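Local coordinates for DPS family protein (Vibrio cholerae O1 biovar El Tor, PDB 3IQ1) that probably binds and oxidises ferrous iron, as a dodecameric ferritin-like protein of the Dps family, at residues Q64-E69 / S141-E146. Residues are numbered along the deposited sequence; the frame is centred on the assembly and turned at random.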
# COMPACT_ATOMS: atom_id res chain seq x y z
N GLN B 64 20.99 -14.25 -5.06
CA GLN B 64 21.64 -13.20 -4.29
C GLN B 64 21.14 -13.27 -2.85
O GLN B 64 21.95 -13.16 -1.92
CB GLN B 64 21.36 -11.82 -4.86
CG GLN B 64 22.07 -10.76 -4.04
CD GLN B 64 23.39 -10.38 -4.65
OE1 GLN B 64 24.16 -11.22 -5.11
NE2 GLN B 64 23.64 -9.08 -4.71
N LEU B 65 19.84 -13.51 -2.68
CA LEU B 65 19.28 -13.70 -1.33
C LEU B 65 20.01 -14.84 -0.61
O LEU B 65 20.36 -14.74 0.57
CB LEU B 65 17.75 -13.99 -1.34
CG LEU B 65 16.85 -12.82 -1.82
CD1 LEU B 65 15.37 -13.19 -1.97
CD2 LEU B 65 16.98 -11.68 -0.86
N LYS B 66 20.23 -15.93 -1.32
CA LYS B 66 20.87 -17.14 -0.75
C LYS B 66 22.31 -16.90 -0.43
O LYS B 66 22.78 -17.36 0.59
CB LYS B 66 20.67 -18.33 -1.66
CG LYS B 66 19.20 -18.82 -1.65
CD LYS B 66 18.93 -20.11 -2.41
CE LYS B 66 17.52 -20.66 -2.26
NZ LYS B 66 16.48 -19.83 -3.00
N ILE B 67 23.02 -16.16 -1.27
CA ILE B 67 24.39 -15.80 -1.04
C ILE B 67 24.53 -15.01 0.26
O ILE B 67 25.41 -15.30 1.09
CB ILE B 67 24.96 -14.99 -2.21
CG1 ILE B 67 25.27 -15.92 -3.38
CG2 ILE B 67 26.21 -14.31 -1.78
CD1 ILE B 67 25.45 -15.17 -4.73
N ASP B 68 23.60 -14.08 0.46
CA ASP B 68 23.58 -13.23 1.67
C ASP B 68 23.43 -14.13 2.93
O ASP B 68 24.21 -14.03 3.89
CB ASP B 68 22.39 -12.26 1.63
CG ASP B 68 22.41 -11.28 0.42
OD1 ASP B 68 23.45 -11.21 -0.26
OD2 ASP B 68 21.38 -10.55 0.19
N GLU B 69 22.46 -15.02 2.87
CA GLU B 69 22.11 -15.90 4.00
C GLU B 69 23.23 -16.91 4.28
O GLU B 69 23.48 -17.27 5.40
CB GLU B 69 20.71 -16.55 3.85
CG GLU B 69 20.05 -17.10 5.19
CD GLU B 69 18.55 -17.46 5.11
OE1 GLU B 69 17.97 -17.88 6.13
OE2 GLU B 69 17.93 -17.33 4.04
N SER B 141 17.94 -27.36 3.99
CA SER B 141 16.62 -27.86 3.69
C SER B 141 15.82 -26.89 2.83
O SER B 141 15.20 -27.26 1.82
CB SER B 141 15.89 -28.21 4.97
OG SER B 141 14.53 -28.55 4.75
N ASP B 142 15.85 -25.64 3.25
CA ASP B 142 15.18 -24.57 2.51
C ASP B 142 15.74 -24.50 1.09
O ASP B 142 14.98 -24.41 0.12
CB ASP B 142 15.38 -23.22 3.17
CG ASP B 142 14.56 -23.05 4.44
OD1 ASP B 142 13.67 -23.87 4.73
OD2 ASP B 142 14.76 -22.04 5.10
N TYR B 143 17.06 -24.49 0.94
CA TYR B 143 17.66 -24.34 -0.36
C TYR B 143 17.34 -25.51 -1.28
O TYR B 143 17.01 -25.33 -2.47
CB TYR B 143 19.18 -24.17 -0.28
CG TYR B 143 19.67 -22.85 0.35
CD1 TYR B 143 18.79 -21.92 0.91
CD2 TYR B 143 20.99 -22.55 0.35
CE1 TYR B 143 19.25 -20.70 1.44
CE2 TYR B 143 21.47 -21.36 0.94
CZ TYR B 143 20.58 -20.45 1.47
OH TYR B 143 21.05 -19.29 1.98
N ILE B 144 17.39 -26.72 -0.73
CA ILE B 144 17.14 -27.94 -1.50
C ILE B 144 15.70 -27.94 -2.00
O ILE B 144 15.42 -28.17 -3.18
CB ILE B 144 17.44 -29.20 -0.67
CG1 ILE B 144 18.96 -29.35 -0.44
CG2 ILE B 144 16.88 -30.45 -1.34
CD1 ILE B 144 19.29 -30.26 0.70
N ARG B 145 14.75 -27.63 -1.13
CA ARG B 145 13.37 -27.79 -1.55
C ARG B 145 13.03 -26.76 -2.65
O ARG B 145 12.25 -27.06 -3.57
CB ARG B 145 12.44 -27.68 -0.37
CG ARG B 145 12.31 -26.31 0.20
CD ARG B 145 11.66 -26.36 1.59
NE ARG B 145 10.26 -26.75 1.49
CZ ARG B 145 9.34 -26.54 2.45
NH1 ARG B 145 8.08 -26.87 2.26
NH2 ARG B 145 9.69 -26.03 3.59
N GLU B 146 13.56 -25.55 -2.52
CA GLU B 146 13.30 -24.50 -3.47
C GLU B 146 13.93 -24.84 -4.82
O GLU B 146 13.32 -24.62 -5.92
CB GLU B 146 13.78 -23.14 -2.95
CG GLU B 146 12.97 -22.66 -1.73
CD GLU B 146 13.54 -21.43 -1.09
OE1 GLU B 146 14.27 -20.70 -1.78
OE2 GLU B 146 13.21 -21.15 0.10
O HOH W 1 15.81 -19.68 3.65
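The ring of Tyr143 carries the aliphatic chain of Lys66 over one face: Lys66 CD stands 3.8 Å from the ring centroid, only 13° off the ring normal, which meets the definition of a CH-pi contact. Lys66 CG lies 3.6 Å from Tyr143 CE1 on that same face, while the carboxylate oxygen Glu69 OE2 lies beside the rim of the ring, close to its plane. The Glu69 carboxylate is turned nearly perpendicular to the ring, so the two flat groups are not stacked. Lys66 and Tyr143 reach toward each other's helix side by side, pointing opposite ways, which brings Tyr143 OH to 2.9 Å from the backbone Lys66 O. The hydroxyl also lies against Glu69 CB.

The Lys66 chain stays extended across the ring face and turns only at its last torsion (chi4 72°), which carries NZ to the Glu146 carboxylate. The resulting salt bridge, Lys66 NZ to Glu146 OE1, is 2.7 Å long, and the ammonium nitrogen approaches OE1 almost head-on, in line with the C-O bond. One lysine therefore packs against the ring with its methylenes and pairs with an acid at its tip. On the acidic side, a water donates to both Glu69 OE2 (3.2 Å) and Asp142 OD2 (3.0 Å), bridging two like-charged groups and probably easing their repulsion.

Asp142 is also held by a salt bridge to Arg145 of a neighbouring subunit. Within the chain, Lys66 also touches Tyr30 of helix 13-43, and Tyr143 leans on Gln121 of helix 103-131. The segments of helices 49-76 and 134-158 run antiparallel at 163°, their axes 12.1 Å apart; these side chains span that wide separation within the four-helix bundle of the ferritin-like fold.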